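Putative alpha-galactosidase (Bacteroides fragilis, PDB 4NZJ) probably hydrolyses terminal, non-reducing alpha-D-galactose residues of alpha-D-galactosides, as a member of glycosyl hydrolase family 27. Local coordinates at residues A[384-389]-A[407-412]; A[254-259]-A[276-281]; A[28-33]-A[173-178]; A[94-99]-A[248-253]; A[102-107]-A[358-363]. All coordinates share one frame; numbering follows the deposited sequence.

Interaction 1: A[384-389]-A[407-412]; sequences NQDVLG and PLADGR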
# COMPACT_ATOMS: atom_id res chain seq x y z
N ASN A 384 0.73 -3.54 -9.19
CA ASN A 384 1.03 -3.60 -7.75
C ASN A 384 0.23 -4.67 -7.02
O ASN A 384 0.74 -5.38 -6.15
CB ASN A 384 0.76 -2.25 -7.08
CG ASN A 384 1.07 -2.26 -5.59
OD1 ASN A 384 0.17 -2.40 -4.76
ND2 ASN A 384 2.35 -2.10 -5.24
N GLN A 385 -1.05 -4.77 -7.38
CA GLN A 385 -1.99 -5.65 -6.71
C GLN A 385 -2.07 -7.06 -7.33
O GLN A 385 -2.91 -7.86 -6.95
CB GLN A 385 -3.37 -5.00 -6.69
CG GLN A 385 -3.42 -3.68 -5.93
CD GLN A 385 -3.33 -3.89 -4.42
OE1 GLN A 385 -4.27 -4.38 -3.79
NE2 GLN A 385 -2.20 -3.52 -3.84
N ASP A 386 -1.19 -7.36 -8.28
CA ASP A 386 -1.21 -8.67 -8.93
C ASP A 386 -1.13 -9.79 -7.89
O ASP A 386 -0.27 -9.75 -7.01
CB ASP A 386 -0.08 -8.82 -9.93
CG ASP A 386 -0.17 -10.12 -10.71
OD1 ASP A 386 -0.98 -10.18 -11.67
OD2 ASP A 386 0.54 -11.09 -10.37
N VAL A 387 -2.01 -10.78 -8.01
CA VAL A 387 -2.15 -11.82 -6.98
C VAL A 387 -0.90 -12.69 -6.80
O VAL A 387 -0.71 -13.28 -5.74
CB VAL A 387 -3.40 -12.71 -7.20
CG1 VAL A 387 -4.66 -11.85 -7.24
CG2 VAL A 387 -3.27 -13.55 -8.46
N LEU A 388 -0.04 -12.77 -7.81
CA LEU A 388 1.19 -13.55 -7.65
C LEU A 388 2.11 -12.90 -6.60
O LEU A 388 2.83 -13.59 -5.89
CB LEU A 388 1.92 -13.72 -8.99
CG LEU A 388 3.11 -14.69 -8.98
CD1 LEU A 388 2.68 -16.11 -8.65
CD2 LEU A 388 3.82 -14.63 -10.32
N GLY A 389 2.06 -11.57 -6.51
CA GLY A 389 2.73 -10.85 -5.44
C GLY A 389 4.24 -10.83 -5.53
O GLY A 389 4.92 -10.76 -4.51
N PRO A 407 7.12 -10.82 -12.93
CA PRO A 407 6.21 -11.86 -13.42
C PRO A 407 4.81 -11.66 -12.84
O PRO A 407 4.69 -11.24 -11.69
CB PRO A 407 6.84 -13.16 -12.89
CG PRO A 407 8.26 -12.81 -12.57
CD PRO A 407 8.22 -11.38 -12.13
N LEU A 408 3.78 -11.93 -13.64
CA LEU A 408 2.38 -11.76 -13.24
C LEU A 408 1.67 -13.11 -13.16
O LEU A 408 2.13 -14.09 -13.74
CB LEU A 408 1.66 -10.84 -14.23
CG LEU A 408 2.28 -9.47 -14.46
CD1 LEU A 408 1.55 -8.73 -15.58
CD2 LEU A 408 2.27 -8.63 -13.19
N ALA A 409 0.55 -13.15 -12.45
CA ALA A 409 -0.15 -14.42 -12.19
C ALA A 409 -0.61 -15.11 -13.47
O ALA A 409 -0.61 -16.35 -13.55
CB ALA A 409 -1.33 -14.19 -11.27
N ASP A 410 -0.97 -14.32 -14.48
CA ASP A 410 -1.48 -14.85 -15.75
C ASP A 410 -0.38 -15.36 -16.69
O ASP A 410 -0.67 -15.79 -17.81
CB ASP A 410 -2.35 -13.81 -16.48
CG ASP A 410 -1.59 -12.54 -16.88
OD1 ASP A 410 -0.34 -12.49 -16.74
OD2 ASP A 410 -2.25 -11.58 -17.32
N GLY A 411 0.87 -15.31 -16.25
CA GLY A 411 2.00 -15.82 -17.02
C GLY A 411 2.76 -14.76 -17.79
O GLY A 411 3.84 -15.02 -18.31
N ARG A 412 2.20 -13.56 -17.88
CA ARG A 412 2.86 -12.45 -18.55
C ARG A 412 3.93 -11.83 -17.64
O ARG A 412 4.04 -12.19 -16.47
CB ARG A 412 1.83 -11.39 -18.96
CG ARG A 412 0.78 -11.90 -19.93
CD ARG A 412 -0.07 -10.78 -20.49
NE ARG A 412 -0.91 -10.15 -19.47
CZ ARG A 412 -1.57 -9.00 -19.62
NH1 ARG A 412 -1.47 -8.30 -20.75
NH2 ARG A 412 -2.31 -8.53 -18.63
O HOH W 1 3.18 -10.41 -9.54
O HOH W 2 -1.97 -11.54 -13.84
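The carboxylate of Asp386 turns its edge to the backbone of Ala409. Ala409 N gives its hydrogen to the syn lone pair of OD2 of Asp386 at 2.9 Å, with only a weak, longer bond to OD1. Leu388 N meets the same OD2 from above the carboxylate plane, at 3.1 Å, which makes an Asx turn. CD2 of Leu408 covers the opposite face, 3.8 Å from CG of Asp386. One water donates to both Asp386 OD2 and Pro407 O; another donates to OD1 and accepts from Asp410 N. Two type I turns meet here. Turn 408-411 links strands 401-407 and 413-419, and turn 386-389 follows helix 378-384. Beside the polar group, CB of Leu388 lies 4.0 Å from CB of Ala409, and its CD2 lies 4.2 Å from CB of Pro407. One carboxylate thus holds both turns at this surface joint between the barrel and the C-terminal beta sandwich, and the N-H groups and waters around it would tend to stabilise its negative charge.

Interaction 2: A[254-259]-A[276-281]; sequences CEWGQR and SGDIGD
Trp256 meets Ser276 and Gly277 where two loops follow neighbouring strands, 250-254 and 272-274, of the TIM barrel. The loop of Trp256 forms a type I' turn, from Glu255 to Gln258. The side chain of Trp256 starts with CB, 3.8 Å from Ser276 O. CG lies anti to the carbonyl carbon (chi1 -37°), and the indole leads on from there. Its edge has Ser276 O near the ring plane. CD1 comes within 4.3 Å of Asp278 OD1, which approaches obliquely. That carboxylate is chiefly held by a salt bridge to Arg274, which also bonds Ser276 O. On one face the ring has Cys254 O, offset toward the rim. On the benzene part, CE3 meets the edge of the Arg259 guanidinium, in the plane of that group.

The main-chain approach is closer than that of the ring. Trp256 O lies 3.2 Å from Ser276 C. CA of Trp256 makes a CA-H...O contact with Ser276 O at 3.3 Å. Arg259 holds the turn by reaching back to Glu255 side-on. NE of Arg259 takes the anti lone pair of OE1 of Glu255 in a salt bridge, while NH2 bonds Glu255 O. The syn lone pair of the same OE1 accepts from Arg259 N at 2.9 Å. On the other loop, Ser276 OG donates to a lone pair of Gly277 O at 2.8 Å.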
# COMPACT_ATOMS: atom_id res chain seq x y z
N CYS A 254 8.63 -1.36 11.80
CA CYS A 254 9.41 -0.19 11.46
C CYS A 254 10.66 -0.07 12.33
O CYS A 254 10.63 0.57 13.39
CB CYS A 254 8.53 1.06 11.57
SG CYS A 254 9.37 2.59 11.14
N GLU A 255 11.74 -0.71 11.89
CA GLU A 255 13.04 -0.57 12.55
C GLU A 255 14.13 -0.14 11.54
O GLU A 255 15.32 -0.35 11.76
CB GLU A 255 13.40 -1.83 13.37
CG GLU A 255 13.48 -3.16 12.61
CD GLU A 255 14.62 -3.21 11.62
OE1 GLU A 255 15.78 -3.44 12.05
OE2 GLU A 255 14.36 -3.01 10.42
N TRP A 256 13.67 0.46 10.44
CA TRP A 256 14.49 1.19 9.47
C TRP A 256 15.49 0.33 8.70
O TRP A 256 16.45 0.85 8.13
CB TRP A 256 15.21 2.38 10.12
CG TRP A 256 14.38 3.04 11.14
CD1 TRP A 256 13.24 3.76 10.94
CD2 TRP A 256 14.60 3.01 12.55
NE1 TRP A 256 12.74 4.20 12.15
CE2 TRP A 256 13.56 3.75 13.15
CE3 TRP A 256 15.58 2.44 13.36
CZ2 TRP A 256 13.47 3.93 14.53
CZ3 TRP A 256 15.50 2.62 14.73
CH2 TRP A 256 14.45 3.36 15.30
N GLY A 257 15.24 -0.97 8.66
CA GLY A 257 16.06 -1.90 7.90
C GLY A 257 17.42 -2.21 8.49
O GLY A 257 18.27 -2.77 7.81
N GLN A 258 17.63 -1.87 9.76
CA GLN A 258 18.96 -1.95 10.34
C GLN A 258 19.37 -3.37 10.73
O GLN A 258 20.56 -3.68 10.76
CB GLN A 258 19.07 -1.02 11.54
CG GLN A 258 18.82 0.44 11.15
CD GLN A 258 19.25 1.42 12.22
OE1 GLN A 258 19.32 1.08 13.39
NE2 GLN A 258 19.55 2.64 11.80
N ARG A 259 18.38 -4.22 11.00
CA ARG A 259 18.63 -5.60 11.44
C ARG A 259 18.17 -6.65 10.41
O ARG A 259 17.80 -7.76 10.78
CB ARG A 259 17.94 -5.83 12.79
CG ARG A 259 18.60 -5.11 13.96
CD ARG A 259 17.58 -4.57 14.95
NE ARG A 259 17.02 -3.32 14.47
CZ ARG A 259 17.40 -2.10 14.84
NH1 ARG A 259 18.35 -1.91 15.75
NH2 ARG A 259 16.82 -1.04 14.28
N SER A 276 14.48 0.59 5.06
CA SER A 276 15.39 1.72 5.05
C SER A 276 14.98 2.79 6.04
O SER A 276 13.89 2.75 6.61
CB SER A 276 15.41 2.36 3.66
OG SER A 276 14.21 3.09 3.41
N GLY A 277 15.87 3.77 6.20
CA GLY A 277 15.53 5.00 6.89
C GLY A 277 14.47 5.77 6.12
O GLY A 277 14.11 5.41 4.99
N ASP A 278 14.01 6.86 6.72
CA ASP A 278 12.88 7.61 6.20
C ASP A 278 13.16 8.21 4.83
O ASP A 278 14.25 8.70 4.57
CB ASP A 278 12.51 8.74 7.16
CG ASP A 278 11.96 8.24 8.49
OD1 ASP A 278 11.66 7.03 8.63
OD2 ASP A 278 11.81 9.09 9.40
N ILE A 279 12.14 8.16 3.97
CA ILE A 279 12.19 8.78 2.65
C ILE A 279 11.95 10.28 2.78
O ILE A 279 11.17 10.72 3.62
CB ILE A 279 11.15 8.14 1.69
CG1 ILE A 279 11.46 8.53 0.24
CG2 ILE A 279 9.72 8.51 2.07
CD1 ILE A 279 10.69 7.70 -0.77
N GLY A 280 12.64 11.04 1.95
CA GLY A 280 12.39 12.46 1.81
C GLY A 280 11.74 12.75 0.46
O GLY A 280 11.77 11.93 -0.46
N ASP A 281 11.16 13.94 0.36
CA ASP A 281 10.59 14.43 -0.89
C ASP A 281 11.74 14.99 -1.73
O ASP A 281 11.91 16.20 -1.89
CB ASP A 281 9.53 15.49 -0.56
CG ASP A 281 8.86 16.07 -1.79
OD1 ASP A 281 8.86 15.42 -2.85
OD2 ASP A 281 8.32 17.20 -1.67

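Interaction 3: A[28-33]-A[173-178]; sequences PFIFYI and YLHERG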
# COMPACT_ATOMS: atom_id res chain seq x y z
N PRO A 28 -13.93 -9.40 12.44
CA PRO A 28 -14.71 -8.58 11.52
C PRO A 28 -14.06 -8.45 10.15
O PRO A 28 -12.83 -8.34 10.03
CB PRO A 28 -14.77 -7.23 12.23
CG PRO A 28 -14.68 -7.58 13.68
CD PRO A 28 -13.70 -8.71 13.72
N PHE A 29 -14.90 -8.48 9.12
CA PHE A 29 -14.50 -8.40 7.73
C PHE A 29 -15.17 -7.18 7.12
O PHE A 29 -16.38 -7.01 7.27
CB PHE A 29 -14.95 -9.67 7.00
CG PHE A 29 -14.58 -9.72 5.55
CD1 PHE A 29 -15.30 -8.99 4.60
CD2 PHE A 29 -13.54 -10.53 5.11
CE1 PHE A 29 -14.97 -9.05 3.26
CE2 PHE A 29 -13.21 -10.59 3.77
CZ PHE A 29 -13.93 -9.85 2.84
N ILE A 30 -14.40 -6.32 6.47
CA ILE A 30 -14.95 -5.19 5.71
C ILE A 30 -14.19 -5.02 4.41
O ILE A 30 -12.97 -4.97 4.40
CB ILE A 30 -14.89 -3.87 6.50
CG1 ILE A 30 -15.74 -3.99 7.78
CG2 ILE A 30 -15.40 -2.71 5.64
CD1 ILE A 30 -15.89 -2.71 8.57
N PHE A 31 -14.92 -4.95 3.30
CA PHE A 31 -14.31 -4.69 2.01
C PHE A 31 -15.23 -3.85 1.14
O PHE A 31 -16.31 -4.30 0.75
CB PHE A 31 -13.98 -5.99 1.28
CG PHE A 31 -13.28 -5.79 -0.03
CD1 PHE A 31 -11.97 -5.32 -0.06
CD2 PHE A 31 -13.92 -6.06 -1.24
CE1 PHE A 31 -11.32 -5.12 -1.26
CE2 PHE A 31 -13.26 -5.87 -2.45
CZ PHE A 31 -11.96 -5.40 -2.46
N TYR A 32 -14.79 -2.63 0.84
CA TYR A 32 -15.46 -1.82 -0.16
C TYR A 32 -14.95 -2.25 -1.53
O TYR A 32 -13.74 -2.36 -1.74
CB TYR A 32 -15.19 -0.33 0.05
CG TYR A 32 -15.67 0.55 -1.08
CD1 TYR A 32 -17.02 0.88 -1.21
CD2 TYR A 32 -14.79 1.02 -2.04
CE1 TYR A 32 -17.47 1.67 -2.25
CE2 TYR A 32 -15.23 1.82 -3.08
CZ TYR A 32 -16.57 2.14 -3.18
OH TYR A 32 -17.04 2.92 -4.22
N ILE A 33 -15.88 -2.49 -2.45
CA ILE A 33 -15.52 -2.94 -3.79
C ILE A 33 -15.09 -1.72 -4.61
O ILE A 33 -15.93 -0.92 -5.00
CB ILE A 33 -16.70 -3.64 -4.48
CG1 ILE A 33 -17.17 -4.85 -3.65
CG2 ILE A 33 -16.31 -4.06 -5.90
CD1 ILE A 33 -18.56 -5.32 -4.01
N TYR A 173 -16.53 5.54 11.98
CA TYR A 173 -16.76 6.40 10.82
C TYR A 173 -16.09 5.82 9.58
O TYR A 173 -16.69 5.75 8.50
CB TYR A 173 -16.24 7.81 11.10
CG TYR A 173 -16.61 8.85 10.07
CD1 TYR A 173 -15.86 9.01 8.91
CD2 TYR A 173 -17.71 9.68 10.26
CE1 TYR A 173 -16.20 9.97 7.96
CE2 TYR A 173 -18.05 10.65 9.33
CZ TYR A 173 -17.30 10.79 8.19
OH TYR A 173 -17.65 11.75 7.26
N LEU A 174 -14.84 5.40 9.75
CA LEU A 174 -14.07 4.79 8.66
C LEU A 174 -14.70 3.49 8.18
O LEU A 174 -14.89 3.29 6.99
CB LEU A 174 -12.61 4.57 9.07
CG LEU A 174 -11.63 5.73 8.81
CD1 LEU A 174 -12.21 7.08 9.17
CD2 LEU A 174 -10.31 5.48 9.53
N HIS A 175 -15.04 2.60 9.11
CA HIS A 175 -15.59 1.29 8.75
C HIS A 175 -16.91 1.39 8.00
O HIS A 175 -17.15 0.62 7.07
CB HIS A 175 -15.81 0.43 10.00
CG HIS A 175 -14.55 0.03 10.69
ND1 HIS A 175 -14.52 -0.34 12.01
CD2 HIS A 175 -13.27 -0.04 10.25
CE1 HIS A 175 -13.28 -0.64 12.36
NE2 HIS A 175 -12.50 -0.46 11.31
N GLU A 176 -17.74 2.35 8.39
CA GLU A 176 -19.01 2.60 7.71
C GLU A 176 -18.80 2.94 6.24
O GLU A 176 -19.71 2.79 5.42
CB GLU A 176 -19.77 3.74 8.40
CG GLU A 176 -20.41 3.37 9.72
CD GLU A 176 -20.77 4.58 10.56
OE1 GLU A 176 -20.82 5.70 10.02
OE2 GLU A 176 -21.00 4.41 11.78
N ARG A 177 -17.61 3.42 5.91
CA ARG A 177 -17.24 3.84 4.56
C ARG A 177 -16.23 2.90 3.89
O ARG A 177 -15.73 3.19 2.79
CB ARG A 177 -16.71 5.28 4.62
CG ARG A 177 -17.81 6.27 4.94
CD ARG A 177 -17.30 7.56 5.54
NE ARG A 177 -18.41 8.46 5.84
CZ ARG A 177 -19.22 8.35 6.89
NH1 ARG A 177 -19.05 7.39 7.80
NH2 ARG A 177 -20.21 9.22 7.05
N GLY A 178 -15.96 1.77 4.52
CA GLY A 178 -15.09 0.76 3.94
C GLY A 178 -13.61 0.99 4.14
O GLY A 178 -12.78 0.30 3.54
O HOH W 3 -12.20 -1.80 1.96
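Ile30 reaches from strand 28-36 to His175 and Gly178 at the end of helix 166-176. Its two branches divide the work. CG1 lies anti to the carbonyl carbon (chi1 -62°), and the extended chain carries CD1 to CB of His175, at 3.5 Å. CD1 also lies 3.7 Å from CG of His175, oblique to the imidazole, and the two side chains cross at about a right angle. NE2 of that ring bonds Asp215. CG2, the other branch of Ile30, rests 3.9 Å from CA of Gly178.

Here the N-terminal Ig-like domain packs against the catalytic barrel. The helix ends in a Schellman motif, with Gly178 at C-prime. At Tyr32, CB lies 4.0 Å from CA of Gly178. The phenol leads away to a hydrogen bond with Asp133 and a cation-pi contact with Arg132. A water accepts from Tyr32 N at 2.9 Å and donates to Gly178 O at 2.7 Å.

Interaction 4: A[94-99]-A[248-253]; sequences DELLLT and SIVYSV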
# COMPACT_ATOMS: atom_id res chain seq x y z
N ASP A 94 -4.79 -17.57 8.02
CA ASP A 94 -3.84 -16.78 8.80
C ASP A 94 -3.02 -15.82 7.93
O ASP A 94 -1.95 -15.38 8.34
CB ASP A 94 -2.92 -17.70 9.63
CG ASP A 94 -2.04 -18.59 8.78
OD1 ASP A 94 -2.19 -18.60 7.54
OD2 ASP A 94 -1.20 -19.31 9.37
N GLU A 95 -3.57 -15.47 6.77
CA GLU A 95 -2.87 -14.64 5.79
C GLU A 95 -3.59 -13.31 5.57
O GLU A 95 -4.69 -13.28 5.02
CB GLU A 95 -2.78 -15.40 4.46
CG GLU A 95 -2.01 -16.72 4.56
CD GLU A 95 -2.28 -17.65 3.40
OE1 GLU A 95 -2.11 -17.23 2.24
OE2 GLU A 95 -2.67 -18.81 3.64
N LEU A 96 -2.98 -12.21 6.01
CA LEU A 96 -3.48 -10.86 5.71
C LEU A 96 -2.64 -10.23 4.60
O LEU A 96 -1.56 -10.73 4.29
CB LEU A 96 -3.44 -9.97 6.95
CG LEU A 96 -4.15 -10.50 8.20
CD1 LEU A 96 -4.14 -9.45 9.30
CD2 LEU A 96 -5.58 -10.92 7.88
N LEU A 97 -3.12 -9.13 4.03
CA LEU A 97 -2.42 -8.42 2.95
C LEU A 97 -1.90 -9.35 1.85
O LEU A 97 -0.69 -9.41 1.57
CB LEU A 97 -1.27 -7.57 3.50
CG LEU A 97 -1.65 -6.46 4.48
CD1 LEU A 97 -0.44 -5.59 4.78
CD2 LEU A 97 -2.83 -5.63 3.97
N LEU A 98 -2.83 -10.06 1.23
CA LEU A 98 -2.52 -10.94 0.11
C LEU A 98 -2.09 -10.12 -1.12
O LEU A 98 -1.47 -10.65 -2.03
CB LEU A 98 -3.70 -11.86 -0.20
CG LEU A 98 -3.93 -12.92 0.88
CD1 LEU A 98 -5.25 -13.63 0.68
CD2 LEU A 98 -2.78 -13.92 0.90
N THR A 99 -2.43 -8.83 -1.10
CA THR A 99 -1.84 -7.82 -1.98
C THR A 99 -1.27 -6.70 -1.11
O THR A 99 -1.62 -6.59 0.06
CB THR A 99 -2.89 -7.21 -2.93
OG1 THR A 99 -3.89 -6.52 -2.18
CG2 THR A 99 -3.54 -8.29 -3.77
N SER A 248 -8.48 -8.87 12.88
CA SER A 248 -7.39 -9.06 11.92
C SER A 248 -6.61 -7.76 11.85
O SER A 248 -6.97 -6.84 11.11
CB SER A 248 -7.93 -9.41 10.54
OG SER A 248 -8.53 -10.68 10.53
N ILE A 249 -5.54 -7.66 12.64
CA ILE A 249 -4.73 -6.45 12.68
C ILE A 249 -3.43 -6.62 11.89
O ILE A 249 -2.58 -7.46 12.23
CB ILE A 249 -4.43 -6.00 14.12
CG1 ILE A 249 -5.74 -5.85 14.91
CG2 ILE A 249 -3.65 -4.69 14.12
CD1 ILE A 249 -5.57 -5.38 16.34
N VAL A 250 -3.29 -5.83 10.84
CA VAL A 250 -2.07 -5.80 10.05
C VAL A 250 -0.93 -5.26 10.91
O VAL A 250 -1.11 -4.29 11.64
CB VAL A 250 -2.24 -4.93 8.79
CG1 VAL A 250 -0.91 -4.66 8.10
CG2 VAL A 250 -3.23 -5.60 7.83
N TYR A 251 0.24 -5.88 10.78
CA TYR A 251 1.38 -5.57 11.62
C TYR A 251 2.51 -5.02 10.75
O TYR A 251 3.12 -5.76 9.97
CB TYR A 251 1.81 -6.85 12.35
CG TYR A 251 2.82 -6.70 13.46
CD1 TYR A 251 3.03 -5.48 14.11
CD2 TYR A 251 3.52 -7.81 13.91
CE1 TYR A 251 3.96 -5.38 15.15
CE2 TYR A 251 4.43 -7.72 14.94
CZ TYR A 251 4.64 -6.51 15.56
OH TYR A 251 5.55 -6.44 16.59
N SER A 252 2.74 -3.72 10.88
CA SER A 252 3.75 -3.00 10.11
C SER A 252 4.99 -2.79 10.99
O SER A 252 4.93 -2.08 12.00
CB SER A 252 3.17 -1.67 9.62
OG SER A 252 4.16 -0.78 9.14
N VAL A 253 6.09 -3.42 10.60
CA VAL A 253 7.34 -3.37 11.36
C VAL A 253 8.18 -2.20 10.87
O VAL A 253 8.39 -2.03 9.67
CB VAL A 253 8.08 -4.71 11.20
CG1 VAL A 253 9.50 -4.64 11.76
CG2 VAL A 253 7.29 -5.82 11.89
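Leu96 and Leu97 pack against Ser248, Ile249 and Val250 at the start of strand 250-254 of the TIM barrel. They belong to the linker that runs from strand 82-92 of the Ig-like domain to strand 102-105 of the barrel. Both leucines have the same extended rotamer, with CG beside the backbone N. The fork of Leu96 spans two residues. CD2 touches CB of Ser248 at 3.9 Å, and CD1 lies 3.9 Å from Ile249 O. Ser248 OG turns to its own partners, Thr27 and Tyr24 N, in the Ig-like domain.

The side chain of Leu97 meets that of Val250 at about a right angle. In Val250, chi1 of 168° puts CG1 anti to the backbone N and CG2 anti to the carbonyl carbon. Both methyls touch Leu97, and CG2 also meets CD1 of Leu96 at 4.2 Å. Leu272 of the next strand touches both Leu97 and Val250. CG2 of Val250 lies 3.8 Å from CG of Leu97 and 3.9 Å from its CD2. The tightest pair is Leu97 CD1 with Val250 CG1, at 3.5 Å.

Interaction 5: A[102-107]-A[358-363]; sequences MGWNSW and LLSGND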
# COMPACT_ATOMS: atom_id res chain seq x y z
N MSE A 102 -2.71 -0.38 0.55
CA MSE A 102 -2.81 0.93 -0.07
C MSE A 102 -3.56 1.84 0.86
O MSE A 102 -4.53 1.43 1.50
CB MSE A 102 -3.58 0.82 -1.38
CG MSE A 102 -2.95 -0.16 -2.36
SE MSE A 102 -4.05 -0.32 -3.99
CE MSE A 102 -4.17 1.59 -4.44
N GLY A 103 -3.13 3.10 0.95
CA GLY A 103 -3.77 4.04 1.85
C GLY A 103 -3.00 5.31 2.06
O GLY A 103 -2.33 5.81 1.15
N TRP A 104 -3.09 5.83 3.28
CA TRP A 104 -2.57 7.15 3.64
C TRP A 104 -2.06 7.13 5.07
O TRP A 104 -2.64 6.48 5.94
CB TRP A 104 -3.69 8.17 3.50
CG TRP A 104 -3.41 9.56 3.98
CD1 TRP A 104 -2.78 10.55 3.30
CD2 TRP A 104 -3.78 10.12 5.25
NE1 TRP A 104 -2.73 11.69 4.06
CE2 TRP A 104 -3.33 11.45 5.26
CE3 TRP A 104 -4.44 9.62 6.38
CZ2 TRP A 104 -3.55 12.31 6.35
CZ3 TRP A 104 -4.64 10.47 7.47
CH2 TRP A 104 -4.20 11.80 7.45
N ASN A 105 -0.95 7.83 5.29
CA ASN A 105 -0.38 8.02 6.62
C ASN A 105 -0.41 9.50 6.97
O ASN A 105 -0.11 10.35 6.12
CB ASN A 105 1.04 7.48 6.68
CG ASN A 105 1.72 7.74 8.02
OD1 ASN A 105 2.17 8.85 8.28
ND2 ASN A 105 1.80 6.71 8.86
N SER A 106 -0.78 9.80 8.21
CA SER A 106 -1.06 11.16 8.64
C SER A 106 0.13 12.05 9.00
O SER A 106 -0.05 13.25 9.21
CB SER A 106 -1.97 11.11 9.87
OG SER A 106 -1.29 10.50 10.97
N TRP A 107 1.32 11.48 9.11
CA TRP A 107 2.41 12.21 9.76
C TRP A 107 2.85 13.45 8.99
O TRP A 107 2.92 14.54 9.55
CB TRP A 107 3.63 11.31 10.03
CG TRP A 107 4.68 12.11 10.67
CD1 TRP A 107 5.85 12.55 10.10
CD2 TRP A 107 4.64 12.67 11.99
NE1 TRP A 107 6.55 13.32 11.00
CE2 TRP A 107 5.83 13.41 12.17
CE3 TRP A 107 3.72 12.61 13.05
CZ2 TRP A 107 6.13 14.08 13.36
CZ3 TRP A 107 4.02 13.28 14.22
CH2 TRP A 107 5.21 14.00 14.37
N LEU A 358 1.48 1.08 -0.94
CA LEU A 358 1.21 2.36 -1.59
C LEU A 358 0.52 3.26 -0.58
O LEU A 358 -0.71 3.40 -0.59
CB LEU A 358 0.35 2.18 -2.84
CG LEU A 358 0.90 1.23 -3.91
CD1 LEU A 358 -0.08 1.08 -5.07
CD2 LEU A 358 2.24 1.72 -4.41
N LEU A 359 1.31 3.85 0.31
CA LEU A 359 0.80 4.68 1.39
C LEU A 359 1.21 6.12 1.12
O LEU A 359 2.39 6.47 1.21
CB LEU A 359 1.34 4.20 2.74
CG LEU A 359 0.96 2.77 3.15
CD1 LEU A 359 1.65 2.36 4.44
CD2 LEU A 359 -0.54 2.63 3.30
N SER A 360 0.24 6.95 0.76
CA SER A 360 0.52 8.35 0.48
C SER A 360 0.80 9.12 1.76
O SER A 360 0.10 8.95 2.76
CB SER A 360 -0.65 9.01 -0.25
OG SER A 360 -0.37 10.39 -0.46
N GLY A 361 1.83 9.97 1.71
CA GLY A 361 2.12 10.91 2.78
C GLY A 361 1.69 12.32 2.46
O GLY A 361 1.94 13.23 3.22
N ASN A 362 1.03 12.52 1.32
CA ASN A 362 0.57 13.85 0.93
C ASN A 362 -0.77 14.17 1.59
O ASN A 362 -1.44 13.27 2.14
CB ASN A 362 0.44 13.91 -0.60
CG ASN A 362 0.50 15.32 -1.16
OD1 ASN A 362 0.47 16.32 -0.44
ND2 ASN A 362 0.57 15.40 -2.48
N ASP A 363 -1.15 15.44 1.57
CA ASP A 363 -2.45 15.87 2.06
C ASP A 363 -3.46 15.54 0.97
O ASP A 363 -3.52 16.22 -0.05
CB ASP A 363 -2.44 17.37 2.35
CG ASP A 363 -3.73 17.87 3.01
OD1 ASP A 363 -4.73 17.12 3.08
OD2 ASP A 363 -3.74 19.02 3.48
O HOH W 4 0.45 12.88 5.55
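The first and last strands of the TIM barrel, 102-105 and 358-360, pair here in parallel and close the barrel. Met102 pairs with Leu358, Gly103 with Leu359 and Trp104 with Ser360. Gly103 N donates to Leu358 O at 2.9 Å. Gly103 O accepts from Ser360 N, and Asn105 N donates to Ser360 O. Met102 is selenomethionine. Its CG lies 4.1 Å from CB of Leu358, and the two side chains run side by side. On the other face of the sheet, CD2 of Leu359 covers Gly103, 3.5 Å from its N.

Trp104 adds a side-chain bond past the end of the strands. CG lies anti to the backbone N (chi1 172°), and the indole extends alongside segment 358-363. NE1 of Trp104 donates to Asn362 O at 2.8 Å, within the ring plane and nearly along the C=O axis. The hydrogen bond is bent at the proton (136°). Ser360 OG accepts from Asn362 N in an ST turn, which is consistent with a fixed course of the chain at Asn362. Asn105 OD1 accepts from Trp107 N at 2.9 Å and caps the helix that follows. ND2 of Asn105 bonds Asp142. A water joins Asn105 O to Gly361 O. Pairing of strand one with strand eight is the hallmark of the closed (beta/alpha)8 barrel.

Interaction 5 closes the barrel, and interaction 2 is nested inside its loop along the chain, with nearest atoms about 7 Å apart. Interaction 2 and the 105-107 and 361-363 ends of interaction 5 follow C-terminal ends of barrel strands, where the active site probably lies, as in other (beta/alpha)8 glycosidases. A glycerol lies about 5 Å from the Asp278 side chain. Interaction 4 adjoins both in sequence. Interaction 3 joins the Ig-like domain to the barrel, and interaction 4 packs the linker on it; nearest atoms are about 5 Å apart. Interaction 1 joins the loop after helix 378-384 to the C-terminal sandwich. It touches interaction 4 through Gln385 OE1 and Thr99 OG1 (2.7 Å, probable hydrogen bond).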